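Sporozoite-specific SAG protein (Toxoplasma gondii, PDB 2X28) is a surface antigen of the SRS family from the sporozoite stage of the parasite and, like its relatives, probably takes part in attachment to host cells. Local coordinates at residues V186-H191 against Q215-R220; F15-A20 against V123-K128; K60-S65 against A92-F97; F156-T161 against Y219-S224. One frame throughout, in Å; residues are numbered along the deposited sequence.

From the N terminus, residues 15-20 start contact 2, which closes a loop of about a hundred residues when strand 121-127 returns beside strand 12-17. Contact 3 is nested inside that loop: it lays residues 60-65 over strand 94-101, the sheet neighbour of strand 121-127, so the two contacts touch, with centres about 10 Å apart. The second SRS domain follows in series. Contact 4 opens first, at 156-161, and contact 1 opens within its loop, at 186-191; both finish on strand 215-222 and share Tyr219 and Arg220. Contact 4 ties one sheet of this domain to the other, while contact 1 packs a connecting loop on the same strand.

Contact 1: residues V186-H191 against Q215-R220; sequences VSLVPH and QKLCYR. With CD (cadmium ion), chain F.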
# COMPACT_ATOMS: atom_id res chain seq x y z
N VAL A 186 -9.05 -15.08 15.18
CA VAL A 186 -8.21 -16.15 14.64
C VAL A 186 -8.89 -17.52 14.65
O VAL A 186 -8.33 -18.52 14.13
CB VAL A 186 -6.83 -16.21 15.25
CG1 VAL A 186 -6.08 -14.88 15.04
CG2 VAL A 186 -6.92 -16.58 16.73
N SER A 187 -10.11 -17.56 15.17
CA SER A 187 -10.93 -18.82 15.07
C SER A 187 -11.53 -18.98 13.68
O SER A 187 -11.99 -20.06 13.30
CB SER A 187 -12.03 -18.91 16.14
OG SER A 187 -13.19 -18.15 15.80
N LEU A 188 -11.50 -17.91 12.90
CA LEU A 188 -11.99 -17.96 11.51
C LEU A 188 -10.88 -17.74 10.53
O LEU A 188 -10.80 -18.41 9.47
CB LEU A 188 -13.08 -16.91 11.29
CG LEU A 188 -14.36 -17.04 12.10
CD1 LEU A 188 -15.20 -15.74 11.90
CD2 LEU A 188 -15.18 -18.26 11.71
N VAL A 189 -10.00 -16.79 10.82
CA VAL A 189 -8.89 -16.51 9.92
C VAL A 189 -7.66 -16.55 10.77
O VAL A 189 -7.33 -15.58 11.42
CB VAL A 189 -9.06 -15.17 9.20
CG1 VAL A 189 -7.88 -14.96 8.16
CG2 VAL A 189 -10.42 -15.15 8.51
N PRO A 190 -7.00 -17.74 10.85
CA PRO A 190 -5.74 -17.78 11.61
C PRO A 190 -4.76 -16.73 11.12
O PRO A 190 -4.72 -16.47 9.93
CB PRO A 190 -5.21 -19.18 11.32
CG PRO A 190 -6.45 -20.02 11.22
CD PRO A 190 -7.42 -19.09 10.42
N HIS A 191 -3.99 -16.13 12.04
CA HIS A 191 -2.97 -15.08 11.73
C HIS A 191 -3.46 -13.66 11.37
O HIS A 191 -2.64 -12.73 11.32
CB HIS A 191 -1.97 -15.53 10.64
CG HIS A 191 -1.42 -16.90 10.86
ND1 HIS A 191 -0.71 -17.24 11.99
CD2 HIS A 191 -1.56 -18.04 10.13
CE1 HIS A 191 -0.40 -18.52 11.93
NE2 HIS A 191 -0.89 -19.01 10.81
N GLN A 215 -14.26 -16.82 4.23
CA GLN A 215 -14.97 -16.37 5.44
C GLN A 215 -15.69 -15.03 5.20
O GLN A 215 -15.31 -14.24 4.30
CB GLN A 215 -13.99 -16.20 6.61
CG GLN A 215 -13.01 -17.38 6.83
CD GLN A 215 -13.73 -18.57 7.35
OE1 GLN A 215 -13.37 -19.71 7.04
NE2 GLN A 215 -14.78 -18.34 8.15
N LYS A 216 -16.74 -14.76 5.99
CA LYS A 216 -17.27 -13.39 6.02
C LYS A 216 -17.22 -12.82 7.44
O LYS A 216 -17.95 -13.28 8.31
CB LYS A 216 -18.68 -13.27 5.36
CG LYS A 216 -18.79 -13.75 3.86
CD LYS A 216 -19.87 -12.96 3.09
CE LYS A 216 -20.60 -13.77 1.98
NZ LYS A 216 -21.92 -14.37 2.44
N LEU A 217 -16.36 -11.82 7.66
CA LEU A 217 -16.18 -11.20 8.98
C LEU A 217 -17.15 -10.03 9.16
O LEU A 217 -17.42 -9.29 8.21
CB LEU A 217 -14.76 -10.71 9.15
CG LEU A 217 -13.67 -11.69 9.63
CD1 LEU A 217 -14.01 -13.11 9.29
CD2 LEU A 217 -12.36 -11.32 9.01
N CYS A 218 -17.71 -9.87 10.33
CA CYS A 218 -18.51 -8.67 10.53
C CYS A 218 -18.07 -7.88 11.74
O CYS A 218 -17.73 -8.45 12.78
CB CYS A 218 -20.02 -8.99 10.60
SG CYS A 218 -21.04 -7.54 11.10
N TYR A 219 -18.10 -6.57 11.58
CA TYR A 219 -17.87 -5.62 12.68
C TYR A 219 -19.04 -4.62 12.69
O TYR A 219 -19.77 -4.48 11.70
CB TYR A 219 -16.56 -4.84 12.45
CG TYR A 219 -15.29 -5.70 12.48
CD1 TYR A 219 -14.85 -6.31 13.67
CD2 TYR A 219 -14.53 -5.93 11.31
CE1 TYR A 219 -13.72 -7.10 13.70
CE2 TYR A 219 -13.36 -6.73 11.35
CZ TYR A 219 -12.97 -7.29 12.56
OH TYR A 219 -11.86 -8.07 12.63
N ARG A 220 -19.23 -3.95 13.80
CA ARG A 220 -20.29 -2.98 13.91
C ARG A 220 -19.66 -1.67 14.26
O ARG A 220 -18.80 -1.59 15.15
CB ARG A 220 -21.34 -3.41 14.99
CG ARG A 220 -22.32 -4.50 14.53
CD ARG A 220 -23.06 -5.12 15.73
NE ARG A 220 -24.50 -4.90 15.75
CZ ARG A 220 -25.10 -3.93 16.42
NH1 ARG A 220 -24.39 -3.07 17.12
NH2 ARG A 220 -26.41 -3.82 16.40
CD CD F . -0.79 -21.01 9.82
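Leu188 and Val189, on the loop that runs from strand 182-184 to strand 193-197, lie against Gln215 and Leu217 at the start of strand 215-222. The closest backbone approach, Leu188 CA to Gln215 CA at 6.9 Å, is too wide for sheet pairing, and no hydrogen bond crosses. The apolar part rests on methyl groups. Leu188 CD1 meets Leu217 CD1 at 3.9 Å, the two leucines running past each other in opposite senses. The same Leu217 CD1 lies 4.2 Å from Val189 CG2, so one methyl of the strand serves both loop residues. Val189 has CG1 anti to its N (chi1 -176°), which sets CG2 beside the N, and it is this branch that reaches the strand.

In the SRS beta-sandwich the loop packs against strands of both sheets: Val189 on Val207 of strand 202-207, Leu188 on Leu217 of strand 215-222. Leu217 itself packs on Leu205 of strand 202-207, and Val173 touches both leucines. Next along the strand, Cys218 is in a disulfide with Cys179.

Gln215 makes a mixed contact through the aliphatic part of its chain. Its CG lies 3.8 Å from Val189 CG2 and 3.6 Å from Leu188 O. A bend at chi2 (-70°) turns the end of the chain across the side chain of Leu188.

The metal site lies at the His191 end of the segment. His191, exposed and well away from the strand, binds a cadmium ion through NE2 at 2.2 Å, and its side chain also touches Thr208.

Contact 2: residues F15-A20 against V123-K128; sequences FTVEKA and VHILVK. With CD (cadmium ion), chain E; CD (cadmium ion), chain D.
Phe15 and Val17 make all four backbone hydrogen bonds between residues 15-20 and 123-128, which run parallel, each using both its N-H and its carbonyl. Phe15 N donates to His124 O at 2.9 Å and Phe15 O accepts from Leu126 N; Val17 N then donates to Leu126 O and Val17 O accepts from Lys128 N. Leu126 is thus bound through both its N and its O. Three of these carbonyls take a CA-H contact as well: Ile125 CA to Phe15 O, Val127 CA to Val17 O, and Thr16 CA to Leu126 O at 3.2 Å.

Of the polar side chains, His124 is held at both nitrogens, ND1 binding a cadmium ion at 2.5 Å and NE2 hydrogen-bonding Ser95 OG. Glu18 OE2 binds another cadmium at 2.2 Å, with His22 ND1 as its partner. The aliphatic part of Lys128 lies against the backbone of residues 17 and 18, its CG 3.4 Å from Glu18 CA.

On the apolar face, Phe15 CE2 has Val123 CG1 at its ring edge, 4.2 Å away. Phe15 and Val17 pack on Val24 of strand 22-28, and Val17 and Val127 on Val86 of strand 80-86. Strand 121-127 continues the sheet antiparallel to strand 94-101; 12-17 is an outermost strand within this chain.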
# COMPACT_ATOMS: atom_id res chain seq x y z
N PHE A 15 6.35 8.02 -14.38
CA PHE A 15 5.44 6.95 -14.08
C PHE A 15 4.68 7.34 -12.86
O PHE A 15 5.12 8.19 -12.11
CB PHE A 15 6.23 5.67 -13.75
CG PHE A 15 7.18 5.23 -14.88
CD1 PHE A 15 6.70 4.43 -15.93
CD2 PHE A 15 8.51 5.61 -14.88
CE1 PHE A 15 7.50 4.06 -16.97
CE2 PHE A 15 9.37 5.21 -15.93
CZ PHE A 15 8.84 4.42 -16.98
N THR A 16 3.55 6.67 -12.65
CA THR A 16 2.75 6.81 -11.43
C THR A 16 2.43 5.45 -10.82
O THR A 16 2.05 4.53 -11.54
CB THR A 16 1.42 7.58 -11.74
OG1 THR A 16 1.75 8.87 -12.27
CG2 THR A 16 0.53 7.82 -10.47
N VAL A 17 2.59 5.36 -9.49
CA VAL A 17 1.97 4.29 -8.67
C VAL A 17 0.71 4.83 -7.99
O VAL A 17 0.77 5.69 -7.10
CB VAL A 17 2.95 3.75 -7.56
CG1 VAL A 17 2.33 2.57 -6.80
CG2 VAL A 17 4.31 3.39 -8.17
N GLU A 18 -0.43 4.29 -8.41
CA GLU A 18 -1.73 4.91 -8.16
C GLU A 18 -2.53 4.02 -7.23
O GLU A 18 -3.44 4.51 -6.55
CB GLU A 18 -2.44 5.10 -9.49
CG GLU A 18 -1.79 4.19 -10.55
CD GLU A 18 -2.67 3.09 -10.98
OE1 GLU A 18 -3.84 3.08 -10.52
OE2 GLU A 18 -2.23 2.26 -11.80
N LYS A 19 -2.15 2.73 -7.18
CA LYS A 19 -2.75 1.75 -6.24
C LYS A 19 -1.70 0.98 -5.41
O LYS A 19 -0.63 0.67 -5.92
CB LYS A 19 -3.62 0.72 -6.99
CG LYS A 19 -4.95 1.23 -7.52
CD LYS A 19 -5.90 0.04 -7.82
CE LYS A 19 -5.76 -0.48 -9.24
NZ LYS A 19 -6.05 -1.95 -9.45
N ALA A 20 -2.03 0.67 -4.14
CA ALA A 20 -1.14 -0.12 -3.27
C ALA A 20 -0.78 -1.41 -3.98
O ALA A 20 -1.60 -1.97 -4.68
CB ALA A 20 -1.79 -0.41 -1.92
N VAL A 123 14.29 10.15 -14.42
CA VAL A 123 13.13 9.29 -14.19
C VAL A 123 12.34 9.94 -13.06
O VAL A 123 12.93 10.25 -12.04
CB VAL A 123 13.58 7.88 -13.80
CG1 VAL A 123 12.40 6.96 -13.63
CG2 VAL A 123 14.45 7.30 -14.94
N HIS A 124 11.06 10.21 -13.26
CA HIS A 124 10.23 10.79 -12.20
C HIS A 124 9.10 9.84 -11.91
O HIS A 124 8.35 9.44 -12.82
CB HIS A 124 9.67 12.19 -12.56
CG HIS A 124 8.64 12.72 -11.58
ND1 HIS A 124 7.56 13.47 -11.97
CD2 HIS A 124 8.54 12.59 -10.23
CE1 HIS A 124 6.82 13.78 -10.91
NE2 HIS A 124 7.40 13.25 -9.84
N ILE A 125 8.95 9.48 -10.65
CA ILE A 125 7.88 8.55 -10.24
C ILE A 125 7.01 9.21 -9.18
O ILE A 125 7.49 9.60 -8.08
CB ILE A 125 8.42 7.17 -9.76
CG1 ILE A 125 9.31 6.58 -10.86
CG2 ILE A 125 7.21 6.24 -9.21
CD1 ILE A 125 10.03 5.22 -10.53
N LEU A 126 5.74 9.36 -9.52
CA LEU A 126 4.77 9.93 -8.59
C LEU A 126 4.08 8.78 -7.88
O LEU A 126 3.58 7.87 -8.51
CB LEU A 126 3.71 10.77 -9.35
CG LEU A 126 2.62 11.33 -8.43
CD1 LEU A 126 3.31 12.32 -7.56
CD2 LEU A 126 1.51 12.03 -9.20
N VAL A 127 4.05 8.82 -6.56
CA VAL A 127 3.31 7.80 -5.80
C VAL A 127 2.14 8.50 -5.15
O VAL A 127 2.36 9.36 -4.31
CB VAL A 127 4.18 7.15 -4.73
CG1 VAL A 127 3.47 5.90 -4.10
CG2 VAL A 127 5.53 6.79 -5.33
N LYS A 128 0.92 8.15 -5.57
CA LYS A 128 -0.29 8.80 -5.04
C LYS A 128 -0.49 8.54 -3.57
O LYS A 128 -0.13 7.46 -3.09
CB LYS A 128 -1.55 8.32 -5.75
CG LYS A 128 -1.39 8.18 -7.18
CD LYS A 128 -1.93 9.33 -7.90
CE LYS A 128 -3.44 9.15 -8.03
NZ LYS A 128 -4.13 10.27 -7.35
CD CD E . 6.71 13.83 -14.24
CD CD D . -0.54 0.88 -11.90

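Contact 3: residues K60-S65 against A92-F97; sequences KDVLKS and AETSVF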
# COMPACT_ATOMS: atom_id res chain seq x y z
N LYS A 60 13.60 4.03 2.24
CA LYS A 60 12.89 3.75 3.53
C LYS A 60 12.38 4.95 4.34
O LYS A 60 11.47 4.79 5.18
CB LYS A 60 13.69 2.81 4.47
CG LYS A 60 15.16 2.45 4.08
CD LYS A 60 15.42 2.14 2.53
CE LYS A 60 14.34 1.12 1.98
NZ LYS A 60 14.65 0.64 0.62
N ASP A 61 12.99 6.13 4.12
CA ASP A 61 12.58 7.39 4.77
C ASP A 61 11.66 8.22 3.88
O ASP A 61 11.19 9.29 4.28
CB ASP A 61 13.80 8.25 5.10
CG ASP A 61 14.75 7.62 6.11
OD1 ASP A 61 14.30 7.05 7.13
OD2 ASP A 61 15.98 7.73 5.89
N VAL A 62 11.46 7.78 2.65
CA VAL A 62 10.58 8.49 1.68
C VAL A 62 9.28 7.71 1.47
O VAL A 62 8.18 8.31 1.44
CB VAL A 62 11.31 8.75 0.33
CG1 VAL A 62 10.41 9.46 -0.64
CG2 VAL A 62 12.54 9.64 0.56
N LEU A 63 9.44 6.39 1.33
CA LEU A 63 8.32 5.44 1.16
C LEU A 63 8.56 4.16 2.00
O LEU A 63 9.31 3.24 1.56
CB LEU A 63 8.10 5.06 -0.32
CG LEU A 63 7.76 6.12 -1.40
CD1 LEU A 63 8.12 5.65 -2.80
CD2 LEU A 63 6.32 6.55 -1.34
N LYS A 64 7.87 4.12 3.16
CA LYS A 64 8.00 3.06 4.18
C LYS A 64 7.99 1.61 3.67
O LYS A 64 8.74 0.76 4.20
CB LYS A 64 6.87 3.17 5.22
CG LYS A 64 6.74 4.50 5.98
CD LYS A 64 7.69 4.62 7.20
CE LYS A 64 7.75 6.09 7.74
NZ LYS A 64 8.40 7.04 6.77
N SER A 65 7.13 1.33 2.69
CA SER A 65 6.87 -0.06 2.24
C SER A 65 7.22 -0.32 0.78
O SER A 65 6.67 -1.23 0.15
CB SER A 65 5.40 -0.41 2.49
OG SER A 65 4.59 0.11 1.45
N ALA A 92 0.61 11.10 2.14
CA ALA A 92 0.60 12.20 1.17
C ALA A 92 1.29 11.79 -0.12
O ALA A 92 2.16 10.91 -0.13
CB ALA A 92 1.27 13.44 1.74
N GLU A 93 0.88 12.45 -1.20
CA GLU A 93 1.39 12.24 -2.53
C GLU A 93 2.89 12.44 -2.49
O GLU A 93 3.37 13.40 -1.90
CB GLU A 93 0.75 13.28 -3.47
CG GLU A 93 1.13 13.16 -4.91
CD GLU A 93 0.20 13.90 -5.83
OE1 GLU A 93 -0.88 13.36 -6.18
OE2 GLU A 93 0.53 15.02 -6.23
N THR A 94 3.66 11.54 -3.08
CA THR A 94 5.11 11.75 -3.02
C THR A 94 5.93 11.30 -4.25
O THR A 94 5.63 10.29 -4.89
CB THR A 94 5.69 11.39 -1.61
OG1 THR A 94 7.12 11.63 -1.57
CG2 THR A 94 5.40 9.99 -1.25
N SER A 95 6.91 12.12 -4.61
CA SER A 95 7.67 11.92 -5.83
C SER A 95 9.05 11.33 -5.54
O SER A 95 9.70 11.69 -4.57
CB SER A 95 7.78 13.20 -6.61
OG SER A 95 6.58 13.43 -7.33
N VAL A 96 9.47 10.37 -6.34
CA VAL A 96 10.86 9.94 -6.23
C VAL A 96 11.50 10.11 -7.57
O VAL A 96 10.80 10.06 -8.60
CB VAL A 96 11.00 8.48 -5.73
CG1 VAL A 96 10.38 8.35 -4.32
CG2 VAL A 96 10.40 7.48 -6.73
N PHE A 97 12.83 10.30 -7.54
CA PHE A 97 13.60 10.51 -8.76
C PHE A 97 14.88 9.66 -8.87
O PHE A 97 15.49 9.29 -7.87
CB PHE A 97 13.99 12.00 -8.91
CG PHE A 97 12.83 12.99 -8.77
CD1 PHE A 97 12.20 13.51 -9.91
CD2 PHE A 97 12.40 13.43 -7.51
CE1 PHE A 97 11.12 14.45 -9.80
CE2 PHE A 97 11.36 14.37 -7.36
CZ PHE A 97 10.71 14.88 -8.52
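Val62 and Leu63 face Thr94 and Val96 across a gap between backbones of 7.9 Å, measured from Val62 CA to Thr94 CA, so side chains alone span it. Val62 lies in a short, weakly bonded helical turn; the backbone then opens out at Leu63 (psi 101°), and two consecutive residues come to present their side chains to the strand. On the strand itself alternation does the selecting: Thr94 and Val96 point toward residues 60-65, while Ser95, between them, points away.

Val96 CG1 is the shared atom. It touches Val62 CG1 at 3.8 Å and Leu63 CD1, also at 3.8 Å, and so is common to both side chains. Val62 extends CG1 anti to the backbone N (chi1 180°), far enough to reach Thr94 OG1 as well, at 4.0 Å. Leu63 is forked over the strand: one branch goes to Val96, and the other, CD2, meets Thr94 CG2 at 3.6 Å as these two side chains run past each other in opposite directions.

Leu63 also packs on Val127 and Pro90, and Val96 on Ile125 and Val47, which places the contact on one face of the sheet of the first SRS domain. With no hydrogen bond or salt bridge across it, the helical turn and following loop are held to strand 94-101 by shape and by burial of methyl groups, a cohesion that lacks the directionality of polar bonds.

Contact 4: residues F156-T161 against Y219-S224; sequences FVCGGT and YRCEDS
Cys221, joined to Cys158 by a disulfide, loses more surface to this contact than any other residue. The bond is a staple between the two sheets of the SRS beta-sandwich: Cys158 ends strand 152-158, which pairs with strand 202-207, while Cys221 belongs to strand 215-222, which pairs with strand 228-235. The axes of residues 156-158 and 219-222 run at 40° and approach to 7.7 Å, and no hydrogen bond links the two segments directly. The S-S bond of 2.0 Å between Cys158 SG and Cys221 SG has a left-handed chi3 of -66°. The CA atoms of Cys158 and Cys221 are 5.1 Å apart.

Phe156 packs beside this bridge. Cys221 SG lies at the edge of its ring, near the ring plane, 4.0 Å from Phe156 CE1: a sulfur-aromatic contact made edge-on. Further round the ring, Phe156 CZ meets Tyr219 CD2 at 3.8 Å. These two rings are inclined by 27° and slid so far apart that they hardly overlap. Val231 touches both Phe156 and Cys221, and Leu205 borders Tyr219, so the aromatic pair belongs to the core between the sheets.

Thr161 makes the outer part of the contact, beyond the turn at Gly159 and Gly160. Its carbonyl O receives a CA-H contact from Asp223 CA at 3.1 Å. Asp223 OD1 is taken by the backbone N atoms of Ser225 and Lys227, and a water bridges the two side chains, donating to Asp223 OD2 at 3.0 Å and lying 2.7 Å from Thr161 OG1.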
# COMPACT_ATOMS: atom_id res chain seq x y z
N PHE A 156 -11.53 0.83 7.24
CA PHE A 156 -12.82 1.51 7.23
C PHE A 156 -12.86 2.47 8.44
O PHE A 156 -12.01 2.42 9.33
CB PHE A 156 -13.98 0.48 7.23
CG PHE A 156 -13.96 -0.46 8.44
CD1 PHE A 156 -14.65 -0.13 9.62
CD2 PHE A 156 -13.27 -1.71 8.39
CE1 PHE A 156 -14.64 -1.01 10.74
CE2 PHE A 156 -13.26 -2.57 9.49
CZ PHE A 156 -13.94 -2.24 10.66
N VAL A 157 -13.83 3.37 8.48
CA VAL A 157 -13.90 4.30 9.59
C VAL A 157 -15.26 4.13 10.20
O VAL A 157 -16.24 4.04 9.49
CB VAL A 157 -13.69 5.74 9.10
CG1 VAL A 157 -14.22 6.76 10.07
CG2 VAL A 157 -12.20 5.99 8.78
N CYS A 158 -15.30 4.07 11.53
CA CYS A 158 -16.56 4.19 12.26
C CYS A 158 -16.81 5.68 12.43
O CYS A 158 -16.26 6.30 13.32
CB CYS A 158 -16.47 3.47 13.59
SG CYS A 158 -16.43 1.62 13.42
N GLY A 159 -17.60 6.27 11.54
CA GLY A 159 -17.68 7.74 11.49
C GLY A 159 -19.04 8.30 11.85
O GLY A 159 -19.95 7.52 12.18
N GLY A 160 -19.16 9.63 11.81
CA GLY A 160 -20.42 10.30 12.11
C GLY A 160 -20.68 10.02 13.54
O GLY A 160 -19.76 10.12 14.37
N THR A 161 -21.91 9.64 13.86
CA THR A 161 -22.24 9.34 15.24
C THR A 161 -22.03 7.85 15.52
O THR A 161 -22.24 7.38 16.64
CB THR A 161 -23.68 9.66 15.55
OG1 THR A 161 -24.49 9.04 14.54
CG2 THR A 161 -23.91 11.21 15.53
N TYR A 219 -18.10 -6.57 11.58
CA TYR A 219 -17.87 -5.62 12.68
C TYR A 219 -19.04 -4.62 12.69
O TYR A 219 -19.77 -4.48 11.70
CB TYR A 219 -16.56 -4.84 12.45
CG TYR A 219 -15.29 -5.70 12.48
CD1 TYR A 219 -14.85 -6.31 13.67
CD2 TYR A 219 -14.53 -5.93 11.31
CE1 TYR A 219 -13.72 -7.10 13.70
CE2 TYR A 219 -13.36 -6.73 11.35
CZ TYR A 219 -12.97 -7.29 12.56
OH TYR A 219 -11.86 -8.07 12.63
N ARG A 220 -19.23 -3.95 13.80
CA ARG A 220 -20.29 -2.98 13.91
C ARG A 220 -19.66 -1.67 14.26
O ARG A 220 -18.80 -1.59 15.15
CB ARG A 220 -21.34 -3.41 14.99
CG ARG A 220 -22.32 -4.50 14.53
CD ARG A 220 -23.06 -5.12 15.73
NE ARG A 220 -24.50 -4.90 15.75
CZ ARG A 220 -25.10 -3.93 16.42
NH1 ARG A 220 -24.39 -3.07 17.12
NH2 ARG A 220 -26.41 -3.82 16.40
N CYS A 221 -20.04 -0.64 13.53
CA CYS A 221 -19.81 0.72 13.97
C CYS A 221 -21.12 1.23 14.57
O CYS A 221 -22.08 1.55 13.84
CB CYS A 221 -19.37 1.59 12.77
SG CYS A 221 -17.77 1.13 12.00
N GLU A 222 -21.12 1.41 15.89
CA GLU A 222 -22.33 1.70 16.67
C GLU A 222 -22.32 3.14 17.16
O GLU A 222 -21.28 3.66 17.42
CB GLU A 222 -22.37 0.81 17.91
CG GLU A 222 -22.62 -0.66 17.63
CD GLU A 222 -22.97 -1.40 18.91
OE1 GLU A 222 -22.78 -0.83 20.01
OE2 GLU A 222 -23.41 -2.56 18.79
N ASP A 223 -23.50 3.76 17.26
CA ASP A 223 -23.67 4.97 18.06
C ASP A 223 -23.80 4.66 19.55
O ASP A 223 -23.75 3.50 19.96
CB ASP A 223 -24.81 5.86 17.53
CG ASP A 223 -26.21 5.28 17.76
OD1 ASP A 223 -26.46 4.44 18.66
OD2 ASP A 223 -27.07 5.73 17.01
N SER A 224 -23.92 5.72 20.35
CA SER A 224 -24.11 5.65 21.81
C SER A 224 -25.35 4.86 22.27
O SER A 224 -25.40 4.44 23.41
CB SER A 224 -24.22 7.07 22.35
OG SER A 224 -25.33 7.74 21.75
O HOH W 1 -26.90 8.22 15.43